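Local coordinates for protein leucine aminopeptidase 2 (Saccharomyces cerevisiae, PDB 2XPZ) that uses a zinc ion to cleave N-terminal residues from peptides, preferring di- and tripeptides, and hydrolyses epoxides weakly in vitro, at residues T125-L130 / P140-Q145; N131-K136 / F614-H619; L35-S40 / A169-P174; D269-G274 / F283-L288. All blocks are in the same frame, centred on the assembly; numbering follows the deposited sequence.

Interactions 1 and 3 are beta pairings of the N-terminal region and carry most of the backbone hydrogen bonds: antiparallel in the hairpin of 127-130 with 141-144, parallel in the buried contact between 28-40 and 165-172. Trp129 of the first packs on Val39 of the third. Interactions 2 and 4 join loops and are looser. Interaction 2, partly at the surface, ties the hairpin's loop to the C-terminal region with one amide bond and one long salt bridge; interaction 4, nearest the chain's centre, lies at the substrate-binding loop, with aromatic packing and bridging waters. Gln128 of interaction 1 reaches His619 of interaction 2, and Phe143 meets Tyr271 of interaction 4.

Interaction 1: T125-L130 / P140-Q145; sequences TALQWL and PYVFSQ
The beta hairpin of strands 127-130 and 141-144 leads straight into the substrate-binding residue Gln145. Its strands run antiparallel at 163°, with Gln128-Phe143 and Leu130-Tyr141 as hydrogen-bonded pairs and Leu127-Ser144 and Trp129-Val142 as non-hydrogen-bonded ones. Gln128 N gives Phe143 O a bond of 2.9 Å, whereas the return bond from Phe143 N to Gln128 O is weak; Leu130 and Tyr141 bond both ways. On the face of Trp129 and Val142, the methyl CG2 of Val142 sits over the centre of the indole six-membered ring, 3.6 Å from its centroid, a CH-pi contact 7° off the ring normal. The side chains lie alongside. On the other face, Gln128 CB lies over the Phe143 ring, 3.8 Å from its centroid and displaced toward the rim, while Leu130 CD1 comes to the ring edge, 4.2 Å from CE2 of Phe143. CB and CG of Gln128 touch this ring, CG standing beside the backbone N (chi1 -58°); the bend at chi2 turns the amide away, and OE1 bonds His619. At the open end, Gln145 N bonds Ala126 O at 3.2 Å, and one water donates to Thr125 O and Gln145 O and accepts a weak bond from Gln128 NE2. Strand 209-211 continues the sheet beyond 141-144. This is an edge hairpin of an antiparallel sheet, its second strand running directly into the peptidase M1 substrate site.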
# COMPACT_ATOMS: atom_id res chain seq x y z
N THR A 125 -15.61 8.80 -5.36
CA THR A 125 -14.47 7.96 -5.66
C THR A 125 -13.74 7.56 -4.39
O THR A 125 -12.59 7.15 -4.45
CB THR A 125 -13.48 8.65 -6.65
OG1 THR A 125 -12.85 9.77 -6.02
CG2 THR A 125 -14.23 9.13 -7.87
N ALA A 126 -14.43 7.64 -3.25
CA ALA A 126 -13.83 7.33 -1.95
C ALA A 126 -14.30 6.01 -1.38
O ALA A 126 -13.64 5.44 -0.51
CB ALA A 126 -14.09 8.42 -0.95
N LEU A 127 -15.45 5.53 -1.85
CA LEU A 127 -16.04 4.33 -1.27
C LEU A 127 -16.20 3.22 -2.31
O LEU A 127 -16.68 3.46 -3.41
CB LEU A 127 -17.39 4.66 -0.62
CG LEU A 127 -17.42 5.65 0.55
CD1 LEU A 127 -18.84 6.09 0.83
CD2 LEU A 127 -16.81 5.06 1.81
N GLN A 128 -15.77 2.02 -1.94
CA GLN A 128 -15.90 0.85 -2.80
C GLN A 128 -17.04 -0.02 -2.31
O GLN A 128 -17.02 -0.48 -1.17
CB GLN A 128 -14.61 0.01 -2.79
CG GLN A 128 -13.38 0.74 -3.22
CD GLN A 128 -13.56 1.36 -4.57
OE1 GLN A 128 -14.35 0.88 -5.38
NE2 GLN A 128 -12.85 2.45 -4.82
N TRP A 129 -18.02 -0.26 -3.16
CA TRP A 129 -19.17 -1.04 -2.74
C TRP A 129 -19.13 -2.40 -3.41
O TRP A 129 -18.85 -2.53 -4.60
CB TRP A 129 -20.48 -0.33 -3.04
CG TRP A 129 -20.60 0.98 -2.33
CD1 TRP A 129 -20.11 2.18 -2.75
CD2 TRP A 129 -21.24 1.22 -1.07
NE1 TRP A 129 -20.40 3.15 -1.82
CE2 TRP A 129 -21.09 2.59 -0.79
CE3 TRP A 129 -21.93 0.41 -0.17
CZ2 TRP A 129 -21.61 3.16 0.37
CZ3 TRP A 129 -22.44 0.99 0.99
CH2 TRP A 129 -22.28 2.35 1.24
N LEU A 130 -19.38 -3.42 -2.61
CA LEU A 130 -19.49 -4.78 -3.11
C LEU A 130 -20.87 -5.28 -2.75
O LEU A 130 -21.33 -5.08 -1.63
CB LEU A 130 -18.39 -5.65 -2.47
CG LEU A 130 -16.99 -5.09 -2.77
CD1 LEU A 130 -15.94 -5.93 -2.11
CD2 LEU A 130 -16.77 -5.02 -4.27
N PRO A 140 -23.57 -7.55 2.09
CA PRO A 140 -22.91 -6.39 1.47
C PRO A 140 -21.64 -6.02 2.23
O PRO A 140 -21.51 -6.36 3.40
CB PRO A 140 -23.96 -5.28 1.60
CG PRO A 140 -25.24 -5.98 1.67
CD PRO A 140 -24.98 -7.26 2.41
N TYR A 141 -20.72 -5.34 1.57
CA TYR A 141 -19.50 -4.87 2.21
C TYR A 141 -19.20 -3.50 1.66
O TYR A 141 -19.54 -3.19 0.53
CB TYR A 141 -18.34 -5.80 1.88
CG TYR A 141 -17.08 -5.61 2.71
CD1 TYR A 141 -15.97 -4.95 2.19
CD2 TYR A 141 -16.98 -6.15 3.97
CE1 TYR A 141 -14.82 -4.81 2.93
CE2 TYR A 141 -15.83 -6.01 4.72
CZ TYR A 141 -14.76 -5.34 4.19
OH TYR A 141 -13.61 -5.20 4.92
N VAL A 142 -18.60 -2.65 2.48
CA VAL A 142 -18.08 -1.39 1.97
C VAL A 142 -16.79 -1.05 2.69
O VAL A 142 -16.67 -1.26 3.90
CB VAL A 142 -19.07 -0.22 2.11
CG1 VAL A 142 -19.37 0.09 3.58
CG2 VAL A 142 -18.53 1.01 1.39
N PHE A 143 -15.81 -0.56 1.94
CA PHE A 143 -14.56 -0.07 2.50
C PHE A 143 -14.16 1.19 1.75
O PHE A 143 -14.53 1.36 0.59
CB PHE A 143 -13.46 -1.14 2.46
CG PHE A 143 -13.04 -1.57 1.08
CD1 PHE A 143 -11.93 -0.99 0.47
CD2 PHE A 143 -13.71 -2.57 0.41
CE1 PHE A 143 -11.53 -1.38 -0.79
CE2 PHE A 143 -13.32 -2.96 -0.86
CZ PHE A 143 -12.23 -2.36 -1.46
N SER A 144 -13.46 2.09 2.42
CA SER A 144 -12.92 3.28 1.77
C SER A 144 -11.45 3.09 1.36
O SER A 144 -10.67 2.42 2.05
CB SER A 144 -13.05 4.50 2.68
OG SER A 144 -12.14 4.43 3.76
N GLN A 145 -11.09 3.70 0.23
CA GLN A 145 -9.70 3.82 -0.20
C GLN A 145 -9.42 5.30 -0.50
O GLN A 145 -9.75 5.81 -1.58
CB GLN A 145 -9.46 2.98 -1.46
CG GLN A 145 -8.14 3.23 -2.15
CD GLN A 145 -6.99 2.70 -1.36
OE1 GLN A 145 -6.28 3.45 -0.70
NE2 GLN A 145 -6.81 1.38 -1.39
O HOH W 1 -11.20 5.05 -3.57

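Interaction 2: N131-K136 / F614-H619; sequences NSKQTK and FKDTYH
A junction between the loop of the 127-130/141-144 hairpin and the turn joining helices 604-614 and 620-629 brings the N-terminal region against the C-terminal one. Gln134 carries it. Its NE2 donates to Asp616 O at 3.3 Å, fairly straight at 163°, and the acceptor lies in the plane of the amide; seen from the carbonyl, however, the donor stands well above the carbonyl plane. The aliphatic part of the same side chain lies along the turn, with CG 3.4 Å from Thr617 O and 3.5 Å from Tyr618 O. The other end of the amide is held within its own loop: Asn131 N bonds Gln134 OE1 at 3.0 Å, so both ends of the group are engaged and its rotation is restrained. Asn131 OD1 in turn takes the backbone N of Lys133 at 2.9 Å, an Asx turn that shapes this loop. Beside it, Lys133 runs alongside Asp616, pointing the same way; a bend at chi3 (-55°) brings NZ to 3.7 Å from Asp616 OD2, a long salt bridge. Lys615 makes another long one to that oxygen, and Lys623 pairs with OD1. Thr617 turns its methyl CG2 to Lys133 O, while its hydroxyl OG1 donates to Phe614 O, which also receives Thr617 N and so helps to close the 3-10 turn. With one amide bond to a backbone oxygen and only long ionic pairing across the junction, the chemistry implies a modest, mainly polar link, in which three lysines probably stabilise the ionised form of Asp616.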
# COMPACT_ATOMS: atom_id res chain seq x y z
N ASN A 131 -21.56 -5.90 -3.70
CA ASN A 131 -22.86 -6.49 -3.40
C ASN A 131 -22.69 -7.86 -2.73
O ASN A 131 -21.59 -8.22 -2.29
CB ASN A 131 -23.75 -6.56 -4.64
CG ASN A 131 -23.15 -7.40 -5.73
OD1 ASN A 131 -22.57 -8.43 -5.45
ND2 ASN A 131 -23.26 -6.94 -6.99
N SER A 132 -23.75 -8.64 -2.63
CA SER A 132 -23.75 -9.88 -1.86
C SER A 132 -23.17 -11.08 -2.66
O SER A 132 -22.84 -12.13 -2.08
CB SER A 132 -25.18 -10.17 -1.43
OG SER A 132 -25.24 -11.29 -0.59
N LYS A 133 -23.06 -10.91 -3.97
CA LYS A 133 -22.46 -11.89 -4.86
C LYS A 133 -20.93 -11.77 -4.80
O LYS A 133 -20.20 -12.68 -5.21
CB LYS A 133 -22.94 -11.62 -6.29
CG LYS A 133 -23.85 -12.68 -6.90
CD LYS A 133 -24.05 -12.46 -8.40
CE LYS A 133 -24.56 -11.06 -8.71
NZ LYS A 133 -24.59 -10.76 -10.18
N GLN A 134 -20.46 -10.64 -4.27
CA GLN A 134 -19.05 -10.28 -4.32
C GLN A 134 -18.26 -10.58 -3.04
O GLN A 134 -17.06 -10.32 -2.96
CB GLN A 134 -18.90 -8.80 -4.74
CG GLN A 134 -19.08 -8.58 -6.24
CD GLN A 134 -19.72 -7.25 -6.61
OE1 GLN A 134 -19.59 -6.27 -5.88
NE2 GLN A 134 -20.40 -7.21 -7.75
N THR A 135 -18.95 -11.14 -2.05
CA THR A 135 -18.28 -11.58 -0.83
C THR A 135 -18.66 -13.02 -0.53
O THR A 135 -19.78 -13.44 -0.79
CB THR A 135 -18.64 -10.68 0.38
OG1 THR A 135 -19.82 -11.17 1.03
CG2 THR A 135 -18.86 -9.24 -0.05
N LYS A 136 -17.72 -13.78 -0.00
CA LYS A 136 -17.99 -15.18 0.29
C LYS A 136 -19.02 -15.32 1.41
O LYS A 136 -19.73 -16.32 1.50
CB LYS A 136 -16.70 -15.91 0.64
CG LYS A 136 -16.86 -17.42 0.64
CD LYS A 136 -17.82 -17.84 -0.46
CE LYS A 136 -17.15 -18.75 -1.48
NZ LYS A 136 -18.00 -18.90 -2.69
N PHE A 614 -17.64 -16.02 -13.45
CA PHE A 614 -17.14 -15.28 -12.29
C PHE A 614 -17.12 -13.76 -12.45
O PHE A 614 -16.75 -13.05 -11.52
CB PHE A 614 -15.74 -15.76 -11.90
CG PHE A 614 -15.68 -17.21 -11.51
CD1 PHE A 614 -14.88 -18.10 -12.22
CD2 PHE A 614 -16.39 -17.69 -10.42
CE1 PHE A 614 -14.80 -19.43 -11.86
CE2 PHE A 614 -16.32 -19.03 -10.06
CZ PHE A 614 -15.52 -19.90 -10.78
N LYS A 615 -17.52 -13.25 -13.61
CA LYS A 615 -17.47 -11.81 -13.87
C LYS A 615 -18.08 -10.96 -12.76
O LYS A 615 -17.44 -10.08 -12.21
CB LYS A 615 -18.11 -11.46 -15.22
CG LYS A 615 -19.60 -11.76 -15.35
CD LYS A 615 -20.11 -11.26 -16.70
CE LYS A 615 -21.63 -11.21 -16.75
NZ LYS A 615 -22.23 -12.55 -16.56
N ASP A 616 -19.34 -11.23 -12.43
CA ASP A 616 -20.06 -10.43 -11.45
C ASP A 616 -19.69 -10.71 -9.98
O ASP A 616 -20.36 -10.20 -9.08
CB ASP A 616 -21.58 -10.60 -11.64
CG ASP A 616 -22.12 -9.85 -12.85
OD1 ASP A 616 -21.60 -8.75 -13.16
OD2 ASP A 616 -23.08 -10.34 -13.49
N THR A 617 -18.64 -11.51 -9.73
CA THR A 617 -18.16 -11.78 -8.36
C THR A 617 -16.92 -10.97 -7.96
O THR A 617 -16.60 -10.88 -6.77
CB THR A 617 -17.84 -13.28 -8.08
OG1 THR A 617 -16.77 -13.72 -8.93
CG2 THR A 617 -19.07 -14.15 -8.28
N TYR A 618 -16.23 -10.41 -8.95
CA TYR A 618 -15.07 -9.56 -8.69
C TYR A 618 -15.52 -8.14 -8.39
O TYR A 618 -16.68 -7.78 -8.61
CB TYR A 618 -14.11 -9.54 -9.88
CG TYR A 618 -13.70 -10.91 -10.36
CD1 TYR A 618 -12.92 -11.74 -9.57
CD2 TYR A 618 -14.09 -11.36 -11.61
CE1 TYR A 618 -12.54 -13.00 -10.01
CE2 TYR A 618 -13.72 -12.62 -12.06
CZ TYR A 618 -12.95 -13.43 -11.26
OH TYR A 618 -12.59 -14.67 -11.72
N HIS A 619 -14.60 -7.33 -7.90
CA HIS A 619 -14.89 -5.92 -7.71
C HIS A 619 -15.16 -5.32 -9.07
O HIS A 619 -14.43 -5.59 -10.02
CB HIS A 619 -13.70 -5.24 -7.05
CG HIS A 619 -13.90 -3.79 -6.80
ND1 HIS A 619 -13.87 -2.84 -7.82
CD2 HIS A 619 -14.12 -3.10 -5.66
CE1 HIS A 619 -14.07 -1.65 -7.30
NE2 HIS A 619 -14.22 -1.77 -6.00

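Interaction 3: L35-S40 / A169-P174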
# COMPACT_ATOMS: atom_id res chain seq x y z
N LEU A 35 -16.71 13.05 12.64
CA LEU A 35 -17.54 12.51 11.57
C LEU A 35 -18.79 11.83 12.13
O LEU A 35 -18.69 10.90 12.93
CB LEU A 35 -16.72 11.53 10.72
CG LEU A 35 -15.52 12.05 9.92
CD1 LEU A 35 -14.60 10.90 9.55
CD2 LEU A 35 -15.96 12.83 8.68
N ASN A 36 -19.98 12.31 11.75
CA ASN A 36 -21.22 11.63 12.11
C ASN A 36 -21.88 11.09 10.87
O ASN A 36 -22.63 11.79 10.20
CB ASN A 36 -22.18 12.54 12.88
CG ASN A 36 -23.21 11.76 13.66
OD1 ASN A 36 -22.87 10.90 14.47
ND2 ASN A 36 -24.48 12.04 13.41
N LEU A 37 -21.59 9.83 10.58
CA LEU A 37 -21.91 9.21 9.30
C LEU A 37 -22.91 8.06 9.42
O LEU A 37 -22.98 7.38 10.44
CB LEU A 37 -20.63 8.70 8.65
CG LEU A 37 -19.47 9.69 8.59
CD1 LEU A 37 -18.17 8.93 8.42
CD2 LEU A 37 -19.68 10.68 7.46
N SER A 38 -23.67 7.85 8.36
CA SER A 38 -24.66 6.79 8.31
C SER A 38 -24.46 6.01 7.00
O SER A 38 -24.55 6.58 5.91
CB SER A 38 -26.08 7.38 8.38
OG SER A 38 -27.05 6.41 8.72
N VAL A 39 -24.18 4.71 7.13
CA VAL A 39 -23.96 3.83 5.99
C VAL A 39 -25.28 3.26 5.46
O VAL A 39 -26.00 2.54 6.17
CB VAL A 39 -22.97 2.69 6.35
CG1 VAL A 39 -22.87 1.67 5.23
CG2 VAL A 39 -21.60 3.26 6.63
N SER A 40 -25.60 3.59 4.22
CA SER A 40 -26.73 3.00 3.55
C SER A 40 -26.21 2.09 2.44
O SER A 40 -25.68 2.56 1.44
CB SER A 40 -27.61 4.08 2.95
OG SER A 40 -28.74 3.52 2.32
N ALA A 169 -15.45 9.58 15.68
CA ALA A 169 -16.35 9.21 14.59
C ALA A 169 -17.51 8.35 15.06
O ALA A 169 -17.30 7.33 15.73
CB ALA A 169 -15.60 8.49 13.48
N SER A 170 -18.72 8.76 14.69
CA SER A 170 -19.94 8.01 14.95
C SER A 170 -20.49 7.55 13.62
O SER A 170 -20.93 8.36 12.82
CB SER A 170 -20.99 8.90 15.61
OG SER A 170 -20.64 9.15 16.96
N ILE A 171 -20.45 6.25 13.39
CA ILE A 171 -20.90 5.70 12.13
C ILE A 171 -22.02 4.71 12.39
O ILE A 171 -21.87 3.80 13.22
CB ILE A 171 -19.74 4.99 11.39
CG1 ILE A 171 -18.59 5.97 11.17
CG2 ILE A 171 -20.21 4.42 10.06
CD1 ILE A 171 -17.27 5.30 11.07
N GLU A 172 -23.14 4.90 11.70
CA GLU A 172 -24.29 4.01 11.83
C GLU A 172 -24.42 3.12 10.60
O GLU A 172 -24.18 3.55 9.47
CB GLU A 172 -25.58 4.81 12.04
CG GLU A 172 -26.72 3.97 12.59
CD GLU A 172 -28.01 4.16 11.83
OE1 GLU A 172 -28.02 4.90 10.82
OE2 GLU A 172 -29.03 3.56 12.24
N SER A 173 -24.80 1.86 10.81
CA SER A 173 -24.81 0.89 9.72
C SER A 173 -25.61 -0.32 10.17
O SER A 173 -25.55 -0.72 11.33
CB SER A 173 -23.37 0.50 9.36
OG SER A 173 -23.27 -0.08 8.06
N PRO A 174 -26.39 -0.91 9.25
CA PRO A 174 -27.07 -2.17 9.54
C PRO A 174 -26.05 -3.28 9.82
O PRO A 174 -26.37 -4.27 10.48
CB PRO A 174 -27.82 -2.47 8.24
CG PRO A 174 -27.31 -1.50 7.23
CD PRO A 174 -26.82 -0.32 7.98
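Leu37 and Ile171 lie side by side on neighbouring parallel strands, pointing the same way, with Leu37 CD1 4.1 Å from Ile171 CG1. Further along, Val39 comes across Ile171 at a slant, its CG2 reaching the CG2 methyl of Ile171 at 3.9 Å. With Leu35 and Ala169, whose CB atoms face each other, they give this side of the strand pair an apolar surface; Val177 and Phe179 of strand 177-179 pack on the part formed by Ala169 and Ile171. The other face is polar. With OG trans to the backbone N (chi1 -163°), Ser38 donates from this hydroxyl to Glu172 OE1 at 2.8 Å and meets it nearly along the C-O axis; the glutamate reaches back through a bend at chi2, so the carboxylate is held beside the neighbouring strand. Asn36 OD1 stands close to Ser170 CB on the same face. Between the strands, backbone bonds alternate: Ser170 N to Leu35 O, Leu37 N to Ser170 O, Glu172 N to Leu37 O, and Val39 N to Glu172 O, the last at 2.6 Å. Past the end of strand 165-172, the Ser173 side chain lies against Val39, OG being 3.3 Å from Val39 CB, and bonds Ser211 by its hydroxyl. Strand 45-56 lies beyond 28-40, and strand 193-199 beyond 165-172. This is the one parallel pairing within the large, otherwise antiparallel sheet of the peptidase M1 N-terminal domain, with an apolar face and a polar one.

Interaction 4: D269-G274 / F283-L288; sequences DSYPYG and FATPTL
Residues 269-274 form an irregular loop that folds back beside 283-288, where a strand end passes into a 3-10 turn; the alpha carbons of Asp269 and Pro286 are 6.2 Å apart. The loop contains Pro272, Tyr273 and Gly274, part of the substrate-binding site of this M1 peptidase. Tyr271 points toward 283-288 and makes the main side-chain contact. With CG anti to the backbone nitrogen (chi1 -177°), its ring extends toward strand 282-284, crossing Phe283 at about a right angle. OH lies 3.9 Å from Phe283 CB and near the plane of the phenylalanine ring, at its edge. Thr285 CB approaches the edge of the tyrosine ring instead, 4.3 Å from CD2 of Tyr271, and Phe143 of the N-terminal hairpin packs against this same tyrosine. At the far end, Pro286 CG rests 4.1 Å from Asp269 CA, while the Asp269 carboxylate turns to a salt bridge with Arg231. No direct hydrogen bond joins the two segments; waters mediate the polar link. One donates to Tyr271 O at 2.6 Å and makes only weak bonds to Asp269 O and Thr285 OG1. Another bridges Gly274 to the start of the turn, taking the backbone N-H of Thr285, with water oxygen and Thr285 N 3.2 Å apart, and giving a weak bond to Gly274 O.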
# COMPACT_ATOMS: atom_id res chain seq x y z
N ASP A 269 -13.05 -11.07 -0.19
CA ASP A 269 -12.28 -11.77 -1.22
C ASP A 269 -12.18 -11.00 -2.56
O ASP A 269 -11.34 -11.31 -3.42
CB ASP A 269 -12.88 -13.15 -1.53
CG ASP A 269 -12.74 -14.15 -0.37
OD1 ASP A 269 -11.63 -14.75 -0.21
OD2 ASP A 269 -13.75 -14.31 0.36
N SER A 270 -13.04 -10.01 -2.73
CA SER A 270 -13.33 -9.34 -3.98
C SER A 270 -12.56 -8.03 -3.98
O SER A 270 -12.56 -7.26 -4.96
CB SER A 270 -14.83 -9.10 -3.92
OG SER A 270 -15.30 -8.13 -4.79
N TYR A 271 -11.93 -7.80 -2.83
CA TYR A 271 -11.00 -6.71 -2.57
C TYR A 271 -9.87 -6.75 -3.56
O TYR A 271 -9.14 -7.72 -3.63
CB TYR A 271 -10.49 -6.85 -1.14
CG TYR A 271 -9.56 -5.73 -0.66
CD1 TYR A 271 -10.06 -4.49 -0.29
CD2 TYR A 271 -8.17 -5.91 -0.59
CE1 TYR A 271 -9.21 -3.46 0.15
CE2 TYR A 271 -7.32 -4.89 -0.16
CZ TYR A 271 -7.83 -3.67 0.21
OH TYR A 271 -6.99 -2.66 0.65
N PRO A 272 -9.76 -5.72 -4.39
CA PRO A 272 -8.87 -5.89 -5.53
C PRO A 272 -7.49 -5.33 -5.26
O PRO A 272 -6.57 -5.54 -6.05
CB PRO A 272 -9.56 -5.08 -6.62
CG PRO A 272 -10.54 -4.17 -5.90
CD PRO A 272 -10.43 -4.41 -4.42
N TYR A 273 -7.36 -4.63 -4.15
CA TYR A 273 -6.14 -3.88 -3.85
C TYR A 273 -5.12 -4.74 -3.11
O TYR A 273 -5.28 -5.95 -3.01
CB TYR A 273 -6.49 -2.63 -3.05
CG TYR A 273 -7.53 -1.76 -3.72
CD1 TYR A 273 -7.19 -0.97 -4.81
CD2 TYR A 273 -8.84 -1.75 -3.28
CE1 TYR A 273 -8.14 -0.18 -5.43
CE2 TYR A 273 -9.80 -0.97 -3.90
CZ TYR A 273 -9.44 -0.18 -4.98
OH TYR A 273 -10.37 0.60 -5.60
N GLY A 274 -4.07 -4.11 -2.59
CA GLY A 274 -3.03 -4.85 -1.92
C GLY A 274 -2.75 -4.44 -0.49
O GLY A 274 -1.72 -4.79 0.06
N PHE A 283 -5.78 -2.35 6.63
CA PHE A 283 -6.54 -3.11 5.64
C PHE A 283 -5.60 -4.11 5.00
O PHE A 283 -4.61 -3.73 4.38
CB PHE A 283 -7.11 -2.20 4.57
CG PHE A 283 -8.30 -1.41 5.00
CD1 PHE A 283 -8.43 -0.98 6.31
CD2 PHE A 283 -9.30 -1.08 4.10
CE1 PHE A 283 -9.53 -0.25 6.71
CE2 PHE A 283 -10.39 -0.34 4.49
CZ PHE A 283 -10.51 0.07 5.79
N ALA A 284 -5.92 -5.39 5.14
CA ALA A 284 -5.07 -6.43 4.60
C ALA A 284 -5.82 -7.21 3.55
O ALA A 284 -7.04 -7.26 3.54
CB ALA A 284 -4.59 -7.34 5.71
N THR A 285 -5.07 -7.82 2.64
CA THR A 285 -5.67 -8.64 1.59
C THR A 285 -5.77 -10.10 2.08
O THR A 285 -4.94 -10.56 2.85
CB THR A 285 -4.86 -8.52 0.26
OG1 THR A 285 -5.50 -9.27 -0.77
CG2 THR A 285 -3.43 -8.99 0.44
N PRO A 286 -6.83 -10.80 1.66
CA PRO A 286 -7.00 -12.21 2.06
C PRO A 286 -5.91 -13.12 1.49
O PRO A 286 -5.70 -14.21 2.03
CB PRO A 286 -8.36 -12.57 1.46
CG PRO A 286 -9.05 -11.28 1.27
CD PRO A 286 -7.98 -10.30 0.91
N THR A 287 -5.23 -12.69 0.43
CA THR A 287 -4.14 -13.47 -0.14
C THR A 287 -2.95 -13.45 0.81
O THR A 287 -1.88 -14.00 0.52
CB THR A 287 -3.70 -12.97 -1.54
OG1 THR A 287 -2.98 -11.74 -1.43
CG2 THR A 287 -4.90 -12.81 -2.46
N LEU A 288 -3.15 -12.89 1.95
CA LEU A 288 -2.16 -12.95 3.01
C LEU A 288 -2.35 -14.22 3.79
O LEU A 288 -1.45 -14.72 4.44
CB LEU A 288 -2.26 -11.75 3.95
CG LEU A 288 -1.83 -10.34 3.52
CD1 LEU A 288 -1.42 -9.54 4.75
CD2 LEU A 288 -0.70 -10.37 2.48
O HOH W 2 -8.45 -9.90 -2.32
O HOH W 3 -1.98 -7.13 2.42